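Local coordinates for B12-binding domain-containing protein (Kitasatospora setae, PDB 6WTE), which probably transfers methyl groups from S-adenosylmethionine with the help of bound cobalamin and a [4Fe-4S] cluster, as a radical SAM family methylase that works by non-radical catalysis, at residues Gly151-Thr156 with Ala160-Pro165; Glu179-Phe184 with Ala454-Tyr459; Asp501-Ile506 with Gly521-Asp526. All blocks are in the same frame, centred on the assembly; numbering follows the deposited sequence.

Contact 1 of 3, residues Gly151-Thr156 with Ala160-Pro165; sequences GLIRNT and AVRVPP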
loop_
_atom_site.group_PDB
_atom_site.type_symbol
_atom_site.label_atom_id
_atom_site.label_comp_id
_atom_site.label_asym_id
_atom_site.label_seq_id
_atom_site.Cartn_x
_atom_site.Cartn_y
_atom_site.Cartn_z
ATOM N N GLY A 151 5.909 10.233 19.492
ATOM C CA GLY A 151 5.249 9.345 18.562
ATOM C C GLY A 151 5.480 7.869 18.806
ATOM O O GLY A 151 4.735 7.044 18.262
ATOM N N LEU A 152 6.482 7.509 19.605
ATOM C CA LEU A 152 6.859 6.110 19.741
ATOM C C LEU A 152 5.790 5.315 20.481
ATOM O O LEU A 152 5.356 5.704 21.569
ATOM C CB LEU A 152 8.192 6.000 20.481
ATOM C CG LEU A 152 8.743 4.583 20.592
ATOM C CD1 LEU A 152 9.101 4.035 19.197
ATOM C CD2 LEU A 152 9.949 4.563 21.532
ATOM N N ILE A 153 5.384 4.185 19.901
ATOM C CA ILE A 153 4.533 3.219 20.596
ATOM C C ILE A 153 5.432 2.271 21.376
ATOM O O ILE A 153 6.383 1.705 20.819
ATOM C CB ILE A 153 3.645 2.448 19.604
ATOM C CG1 ILE A 153 2.748 3.410 18.822
ATOM C CG2 ILE A 153 2.811 1.391 20.323
ATOM C CD1 ILE A 153 1.974 2.740 17.711
ATOM N N ARG A 154 5.140 2.097 22.668
ATOM C CA ARG A 154 5.946 1.265 23.549
ATOM C C ARG A 154 5.079 0.177 24.165
ATOM O O ARG A 154 4.022 0.462 24.737
ATOM C CB ARG A 154 6.624 2.103 24.637
ATOM C CG ARG A 154 7.446 3.245 24.056
ATOM C CD ARG A 154 8.342 3.916 25.085
ATOM N NE ARG A 154 7.756 4.025 26.412
ATOM C CZ ARG A 154 8.469 4.137 27.526
ATOM N NH1 ARG A 154 9.798 4.142 27.469
ATOM N NH2 ARG A 154 7.861 4.239 28.696
ATOM N N ASN A 155 5.531 -1.063 24.048
ATOM C CA ASN A 155 4.793 -2.210 24.574
ATOM C C ASN A 155 5.073 -2.333 26.063
ATOM O O ASN A 155 6.137 -2.810 26.470
ATOM C CB ASN A 155 5.194 -3.483 23.842
ATOM C CG ASN A 155 4.176 -4.596 23.999
ATOM O OD1 ASN A 155 3.171 -4.440 24.687
ATOM N ND2 ASN A 155 4.433 -5.729 23.351
ATOM N N THR A 156 4.135 -1.886 26.888
ATOM C CA THR A 156 4.295 -2.067 28.323
ATOM C C THR A 156 3.683 -3.394 28.758
ATOM O O THR A 156 3.023 -4.093 27.988
ATOM C CB THR A 156 3.650 -0.922 29.098
ATOM O OG1 THR A 156 2.241 -1.152 29.186
ATOM C CG2 THR A 156 3.902 0.404 28.400
ATOM N N ALA A 160 0.237 -1.762 24.781
ATOM C CA ALA A 160 0.972 -0.745 24.043
ATOM C C ALA A 160 0.430 0.644 24.357
ATOM O O ALA A 160 -0.786 0.864 24.353
ATOM C CB ALA A 160 0.902 -1.013 22.538
ATOM N N VAL A 161 1.340 1.581 24.621
ATOM C CA VAL A 161 1.011 2.963 24.952
ATOM C C VAL A 161 1.931 3.874 24.149
ATOM O O VAL A 161 3.123 3.587 24.004
ATOM C CB VAL A 161 1.164 3.239 26.463
ATOM C CG1 VAL A 161 0.768 4.674 26.787
ATOM C CG2 VAL A 161 0.343 2.247 27.279
ATOM N N ARG A 162 1.382 4.966 23.621
ATOM C CA ARG A 162 2.132 5.842 22.728
ATOM C C ARG A 162 2.596 7.112 23.438
ATOM O O ARG A 162 1.839 7.731 24.190
ATOM C CB ARG A 162 1.280 6.216 21.514
ATOM C CG ARG A 162 2.028 6.946 20.425
ATOM C CD ARG A 162 1.101 7.130 19.235
ATOM N NE ARG A 162 1.677 7.922 18.155
ATOM C CZ ARG A 162 1.255 9.137 17.824
ATOM N NH1 ARG A 162 0.266 9.704 18.506
ATOM N NH2 ARG A 162 1.820 9.784 16.811
ATOM N N VAL A 163 3.848 7.486 23.196
ATOM C CA VAL A 163 4.350 8.805 23.602
ATOM C C VAL A 163 3.747 9.865 22.684
ATOM O O VAL A 163 3.812 9.715 21.450
ATOM C CB VAL A 163 5.878 8.834 23.535
ATOM C CG1 VAL A 163 6.404 10.180 24.014
ATOM C CG2 VAL A 163 6.497 7.673 24.336
ATOM N N PRO A 164 3.184 10.947 23.220
ATOM C CA PRO A 164 2.545 11.940 22.361
ATOM C C PRO A 164 3.557 12.607 21.448
ATOM O O PRO A 164 4.725 12.809 21.828
ATOM C CB PRO A 164 1.951 12.942 23.361
ATOM C CG PRO A 164 1.889 12.219 24.655
ATOM C CD PRO A 164 3.033 11.264 24.648
ATOM N N PRO A 165 3.152 12.971 20.236
ATOM C CA PRO A 165 4.054 13.746 19.385
ATOM C C PRO A 165 4.266 15.117 19.999
ATOM O O PRO A 165 3.428 15.618 20.752
ATOM C CB PRO A 165 3.304 13.828 18.050
ATOM C CG PRO A 165 1.869 13.715 18.432
ATOM C CD PRO A 165 1.838 12.767 19.606
HETATM O O HOH W 1 4.847 4.688 26.453
#
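Ile153 and Arg162 face each other as a non-hydrogen-bonded pair of the antiparallel hairpin 153-156/159-162, which ends the B12-binding domain's sheet, strand 159-162 being outermost within the chain. Arg162 CB lies 4.2 Å from Ile153 CG1; CG comes to 3.9 Å from the same atom and lies closer still to Gly151 O (3.5 Å). With CG anti to the backbone N (chi1 -171°) and the chain extended as far as NE, the arginine runs along Gly151: CD touches Ile153 CG1, NE gives a weak hydrogen bond to Gly151 O (3.2 Å), and NH2 passes 3.9 Å from Gly151 CA before its salt bridge to Glu185. Gly151 suits this place, since its phi is positive (86°). On the same face, Ile153 CG2 meets the small Ala160 CB.

Arg154 and Val161 form the hydrogen-bonded pair, Arg154 N giving a nearly straight bond to Val161 O (2.8 Å). That carbonyl also accepts from a water, which takes the N-H of Arg154 NE (3.0 Å) in the guanidinium plane; NH1 bonds to Thr146 and forms a salt bridge with Asp145. Backbone bonds thus fix the register; Arg162 packs through its stem, and both arginines carry their charges to acidic partners beyond the hairpin.

Contact 2 of 3, residues Glu179-Phe184 with Ala454-Tyr459; sequences EPTGQF and ASPAEY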
loop_
_atom_site.group_PDB
_atom_site.type_symbol
_atom_site.label_atom_id
_atom_site.label_comp_id
_atom_site.label_asym_id
_atom_site.label_seq_id
_atom_site.Cartn_x
_atom_site.Cartn_y
_atom_site.Cartn_z
ATOM N N GLU A 179 -4.470 12.042 20.332
ATOM C CA GLU A 179 -5.325 10.886 20.547
ATOM C C GLU A 179 -4.492 9.705 21.040
ATOM O O GLU A 179 -3.360 9.523 20.590
ATOM C CB GLU A 179 -6.032 10.506 19.246
ATOM C CG GLU A 179 -7.250 11.339 18.914
ATOM C CD GLU A 179 -8.527 10.677 19.376
ATOM O OE1 GLU A 179 -8.684 10.465 20.598
ATOM O OE2 GLU A 179 -9.369 10.352 18.514
ATOM N N PRO A 180 -4.993 8.911 21.992
ATOM C CA PRO A 180 -4.192 7.766 22.461
ATOM C C PRO A 180 -3.870 6.794 21.334
ATOM O O PRO A 180 -2.889 6.047 21.433
ATOM C CB PRO A 180 -5.087 7.119 23.527
ATOM C CG PRO A 180 -5.942 8.244 24.019
ATOM C CD PRO A 180 -6.181 9.137 22.835
ATOM N N THR A 181 -4.671 6.787 20.268
ATOM C CA THR A 181 -4.435 5.967 19.090
ATOM C C THR A 181 -3.510 6.636 18.086
ATOM O O THR A 181 -3.074 5.977 17.137
ATOM C CB THR A 181 -5.753 5.654 18.380
ATOM O OG1 THR A 181 -6.326 6.878 17.902
ATOM C CG2 THR A 181 -6.727 4.951 19.322
ATOM N N GLY A 182 -3.230 7.927 18.254
ATOM C CA GLY A 182 -2.494 8.668 17.248
ATOM C C GLY A 182 -3.182 8.753 15.906
ATOM O O GLY A 182 -2.518 8.976 14.891
ATOM N N GLN A 183 -4.503 8.596 15.868
ATOM C CA GLN A 183 -5.208 8.519 14.597
ATOM C C GLN A 183 -5.306 9.881 13.920
ATOM O O GLN A 183 -5.403 10.926 14.572
ATOM C CB GLN A 183 -6.610 7.941 14.807
ATOM C CG GLN A 183 -7.537 8.827 15.602
ATOM C CD GLN A 183 -8.855 8.148 15.874
ATOM O OE1 GLN A 183 -9.845 8.373 15.182
ATOM N NE2 GLN A 183 -8.870 7.292 16.883
ATOM N N PHE A 184 -5.256 9.849 12.586
ATOM C CA PHE A 184 -5.549 10.992 11.718
ATOM C C PHE A 184 -4.764 12.241 12.117
ATOM O O PHE A 184 -5.310 13.340 12.234
ATOM C CB PHE A 184 -7.052 11.281 11.684
ATOM C CG PHE A 184 -7.871 10.157 11.119
ATOM C CD1 PHE A 184 -7.873 9.902 9.755
ATOM C CD2 PHE A 184 -8.650 9.361 11.947
ATOM C CE1 PHE A 184 -8.631 8.870 9.229
ATOM C CE2 PHE A 184 -9.411 8.321 11.424
ATOM C CZ PHE A 184 -9.394 8.078 10.064
ATOM N N ALA A 454 -10.977 -0.889 25.666
ATOM C CA ALA A 454 -10.066 -0.602 26.765
ATOM C C ALA A 454 -8.718 -0.086 26.287
ATOM O O ALA A 454 -7.982 0.512 27.082
ATOM C CB ALA A 454 -9.862 -1.854 27.619
ATOM N N SER A 455 -8.384 -0.285 25.017
ATOM C CA SER A 455 -7.075 0.093 24.507
ATOM C C SER A 455 -7.177 0.283 23.003
ATOM O O SER A 455 -8.081 -0.270 22.363
ATOM C CB SER A 455 -6.021 -0.979 24.834
ATOM O OG SER A 455 -6.249 -2.152 24.062
ATOM N N PRO A 456 -6.254 1.039 22.407
ATOM C CA PRO A 456 -6.148 1.027 20.942
ATOM C C PRO A 456 -5.961 -0.372 20.381
ATOM O O PRO A 456 -6.553 -0.695 19.347
ATOM C CB PRO A 456 -4.923 1.914 20.675
ATOM C CG PRO A 456 -4.836 2.804 21.862
ATOM C CD PRO A 456 -5.287 1.968 23.022
ATOM N N ALA A 457 -5.161 -1.219 21.043
ATOM C CA ALA A 457 -4.960 -2.573 20.538
ATOM C C ALA A 457 -6.277 -3.329 20.426
ATOM O O ALA A 457 -6.505 -4.036 19.439
ATOM C CB ALA A 457 -3.977 -3.340 21.423
ATOM N N GLU A 458 -7.156 -3.202 21.428
ATOM C CA GLU A 458 -8.447 -3.880 21.339
ATOM C C GLU A 458 -9.259 -3.363 20.163
ATOM O O GLU A 458 -9.863 -4.150 19.428
ATOM C CB GLU A 458 -9.249 -3.716 22.633
ATOM C CG GLU A 458 -10.600 -4.415 22.551
ATOM C CD GLU A 458 -11.458 -4.233 23.790
ATOM O OE1 GLU A 458 -11.063 -3.468 24.694
ATOM O OE2 GLU A 458 -12.531 -4.862 23.847
ATOM N N TYR A 459 -9.292 -2.043 19.975
ATOM C CA TYR A 459 -10.064 -1.476 18.870
ATOM C C TYR A 459 -9.516 -1.927 17.522
ATOM O O TYR A 459 -10.278 -2.155 16.574
ATOM C CB TYR A 459 -10.075 0.052 18.955
ATOM C CG TYR A 459 -10.780 0.674 17.774
ATOM C CD1 TYR A 459 -12.143 0.493 17.603
ATOM C CD2 TYR A 459 -10.086 1.414 16.814
ATOM C CE1 TYR A 459 -12.808 1.034 16.530
ATOM C CE2 TYR A 459 -10.751 1.964 15.723
ATOM C CZ TYR A 459 -12.110 1.763 15.587
ATOM O OH TYR A 459 -12.797 2.297 14.516
#
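Thr181 and Pro456 bring the two backbones together, with their CA atoms 5.5 Å apart, where a type I beta turn from Glu179 to Gly182 meets the first residue of helix 456-461. The turn is closed by Gly182 N bonding to Glu179 O, and Gly182 takes a positive phi (62°) that glycine adopts readily. On the other segment, Ser455 is the N-cap: its OG accepts from Glu458 N (3.0 Å). Pro456 fits the first turn of a helix, where the missing N-H costs no helical hydrogen bond. Glu458 OE1 takes the N-H of Ala454, which ties the entering loop to the helix.

Across the contact the methyl of Thr181 does the touching. CG2 rests 3.8 Å from Pro456 CB and equally near Pro456 CG, while Pro180 O approaches the same CG. The torsion (chi1 64°) sets CG2 anti to the carbonyl carbon, facing the proline, and leaves OG1 within its own loop. There OG1 accepts twice: from Gln183 N (3.2 Å), an ST turn, and from Gln183 NE2 (2.8 Å), a straighter bond lying in the amide plane. A valine here would keep a methyl for Pro456 but is likely to leave Gln183 N and NE2 without their shared acceptor, freeing the amide to turn.

Phe113 of helix 112-119 also packs on Pro456, so the B12-binding domain meets this helix too. With no hydrogen bond between the segments, the join is a small apolar one; polar groups shape each partner separately.

Contact 3 of 3, residues Asp501-Ile506 with Gly521-Asp526; sequences DLWALI and GMSEHD. With EDO (1,2-ethanediol), chain O.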
loop_
_atom_site.group_PDB
_atom_site.type_symbol
_atom_site.label_atom_id
_atom_site.label_comp_id
_atom_site.label_asym_id
_atom_site.label_seq_id
_atom_site.Cartn_x
_atom_site.Cartn_y
_atom_site.Cartn_z
ATOM N N ASP A 501 -21.127 -13.422 -10.789
ATOM C CA ASP A 501 -22.106 -12.450 -11.272
ATOM C C ASP A 501 -21.428 -11.301 -12.005
ATOM O O ASP A 501 -21.942 -10.807 -13.013
ATOM C CB ASP A 501 -22.932 -11.895 -10.108
ATOM C CG ASP A 501 -23.855 -12.925 -9.488
ATOM O OD1 ASP A 501 -24.260 -13.869 -10.193
ATOM O OD2 ASP A 501 -24.182 -12.774 -8.291
ATOM N N LEU A 502 -20.284 -10.844 -11.495
ATOM C CA LEU A 502 -19.578 -9.745 -12.144
ATOM C C LEU A 502 -18.999 -10.180 -13.486
ATOM O O LEU A 502 -19.099 -9.443 -14.474
ATOM C CB LEU A 502 -18.486 -9.210 -11.217
ATOM C CG LEU A 502 -17.574 -8.111 -11.767
ATOM C CD1 LEU A 502 -18.378 -6.883 -12.165
ATOM C CD2 LEU A 502 -16.517 -7.742 -10.749
ATOM N N TRP A 503 -18.412 -11.380 -13.547
ATOM C CA TRP A 503 -17.875 -11.882 -14.813
ATOM C C TRP A 503 -18.937 -11.933 -15.899
ATOM O O TRP A 503 -18.644 -11.691 -17.075
ATOM C CB TRP A 503 -17.276 -13.272 -14.628
ATOM C CG TRP A 503 -15.845 -13.265 -14.266
ATOM C CD1 TRP A 503 -15.306 -12.959 -13.055
ATOM C CD2 TRP A 503 -14.748 -13.577 -15.132
ATOM N NE1 TRP A 503 -13.937 -13.070 -13.109
ATOM C CE2 TRP A 503 -13.570 -13.443 -14.376
ATOM C CE3 TRP A 503 -14.651 -13.957 -16.476
ATOM C CZ2 TRP A 503 -12.305 -13.678 -14.915
ATOM C CZ3 TRP A 503 -13.395 -14.189 -17.010
ATOM C CH2 TRP A 503 -12.239 -14.049 -16.230
ATOM N N ALA A 504 -20.173 -12.265 -15.532
ATOM C CA ALA A 504 -21.237 -12.378 -16.521
ATOM C C ALA A 504 -21.584 -11.048 -17.173
ATOM O O ALA A 504 -22.278 -11.041 -18.196
ATOM C CB ALA A 504 -22.488 -12.977 -15.879
ATOM N N LEU A 505 -21.137 -9.928 -16.608
ATOM C CA LEU A 505 -21.426 -8.624 -17.188
ATOM C C LEU A 505 -20.453 -8.220 -18.291
ATOM O O LEU A 505 -20.736 -7.263 -19.020
ATOM C CB LEU A 505 -21.425 -7.553 -16.099
ATOM C CG LEU A 505 -22.493 -7.735 -15.022
ATOM C CD1 LEU A 505 -22.362 -6.646 -13.977
ATOM C CD2 LEU A 505 -23.884 -7.735 -15.645
ATOM N N ILE A 506 -19.326 -8.909 -18.438
ATOM C CA ILE A 506 -18.294 -8.513 -19.388
ATOM C C ILE A 506 -18.493 -9.277 -20.687
ATOM O O ILE A 506 -18.592 -10.510 -20.686
ATOM C CB ILE A 506 -16.889 -8.752 -18.815
ATOM C CG1 ILE A 506 -16.736 -8.018 -17.483
ATOM C CG2 ILE A 506 -15.824 -8.318 -19.814
ATOM C CD1 ILE A 506 -16.922 -6.516 -17.590
ATOM N N GLY A 521 -10.868 -22.151 -10.003
ATOM C CA GLY A 521 -11.719 -22.650 -11.054
ATOM C C GLY A 521 -12.013 -21.653 -12.154
ATOM O O GLY A 521 -12.450 -22.059 -13.235
ATOM N N MET A 522 -11.772 -20.369 -11.915
ATOM C CA MET A 522 -12.127 -19.335 -12.872
ATOM C C MET A 522 -10.982 -19.089 -13.850
ATOM O O MET A 522 -9.831 -19.455 -13.606
ATOM C CB MET A 522 -12.498 -18.043 -12.148
ATOM C CG MET A 522 -13.597 -18.233 -11.111
ATOM S SD MET A 522 -14.295 -16.668 -10.561
ATOM C CE MET A 522 -14.976 -16.078 -12.098
ATOM N N SER A 523 -11.321 -18.459 -14.972
ATOM C CA SER A 523 -10.342 -18.222 -16.024
ATOM C C SER A 523 -9.184 -17.378 -15.504
ATOM O O SER A 523 -9.392 -16.316 -14.914
ATOM C CB SER A 523 -11.011 -17.529 -17.209
ATOM O OG SER A 523 -10.110 -17.375 -18.289
ATOM N N GLU A 524 -7.962 -17.874 -15.709
ATOM C CA GLU A 524 -6.733 -17.141 -15.388
ATOM C C GLU A 524 -6.586 -16.877 -13.893
ATOM O O GLU A 524 -5.908 -15.931 -13.485
ATOM C CB GLU A 524 -6.647 -15.826 -16.166
ATOM C CG GLU A 524 -6.762 -15.986 -17.678
ATOM C CD GLU A 524 -6.548 -14.682 -18.423
ATOM O OE1 GLU A 524 -5.453 -14.492 -18.996
ATOM O OE2 GLU A 524 -7.469 -13.840 -18.427
ATOM N N HIS A 525 -7.209 -17.698 -13.052
ATOM C CA HIS A 525 -6.986 -17.555 -11.620
ATOM C C HIS A 525 -5.545 -17.919 -11.286
ATOM O O HIS A 525 -5.033 -18.947 -11.738
ATOM C CB HIS A 525 -7.945 -18.427 -10.817
ATOM C CG HIS A 525 -7.723 -18.338 -9.338
ATOM N ND1 HIS A 525 -7.150 -19.356 -8.607
ATOM C CD2 HIS A 525 -7.954 -17.331 -8.464
ATOM C CE1 HIS A 525 -7.057 -18.988 -7.341
ATOM N NE2 HIS A 525 -7.537 -17.762 -7.227
ATOM N N ASP A 526 -4.894 -17.065 -10.504
ATOM C CA ASP A 526 -3.500 -17.238 -10.122
ATOM C C ASP A 526 -3.435 -17.745 -8.687
ATOM O O ASP A 526 -4.012 -17.135 -7.783
ATOM C CB ASP A 526 -2.739 -15.918 -10.260
ATOM C CG ASP A 526 -1.235 -16.101 -10.228
ATOM O OD1 ASP A 526 -0.771 -17.259 -10.138
ATOM O OD2 ASP A 526 -0.518 -15.080 -10.295
HETATM C C1 EDO O . -2.088 -14.643 -15.993
HETATM O O1 EDO O . -2.087 -13.553 -15.061
HETATM C C2 EDO O . -2.934 -14.267 -17.201
HETATM O O2 EDO O . -2.814 -15.264 -18.227
#
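Glu524 OE1, in the same turn as the Met522 and Ser523 that meet Trp503, is gripped by two groups: it accepts from EDO O2 (2.9 Å) and forms a salt bridge with Arg554. The ethanediol, probably from the crystallisation liquor, is also bonded to Asn532. Glu524 belongs to a type II beta turn from Met522 to His525, whose geometry gives it a positive phi (64°) and leaves the two preceding side chains directed at the tryptophan.

Met522 reaches the indole with its terminal methyl. CE sits over one face of Trp503, 3.4 Å from the centroid of the five-membered ring and 18° off the normal, a CH-pi contact; it lies 3.3 Å from Trp503 CD1. The bend at chi3 (63°) swings CE over the ring, while SD stays further off and oblique, 4.8 Å from the same centroid, in a Met-aromatic contact. A long, flexible, polarisable methionine suits this broad aromatic face. Farther along the indole, Ser523 CB approaches Trp503 CH2 obliquely at 3.8 Å.

The ring is steadied by NE1, which donates to Pro517 O, and by His511, whose ring meets it at a steep angle. Trp503 thus joins helix 491-503 to the loop between strand 514-515 and helix 533-540, while the preceding Leu502 packs against Val390 of helix 387-398 and against Phe407 and Leu409 of strand 404-412.

Overall arrangement
Contacts 1 and 2 are neighbours, their centres 10 Å apart, and they touch: Arg162 NH1 of contact 1 lies 3.2 Å from Gly182 CA of contact 2. Phe113 of helix 112-119 links them further, packing on Ile153 and Arg162 in one and on Pro456 in the other. Together they lie where the edge of the B12-binding sheet meets a helix of the radical SAM core. In contact 1 the side chain of Leu152 is about 7 Å from cobalamin; contact 2 lies away from the known sites. Contact 3 is a separate surface feature, its centre about 45 Å from that of contact 1, across the centre of the chain, and about 39 Å from that of contact 2.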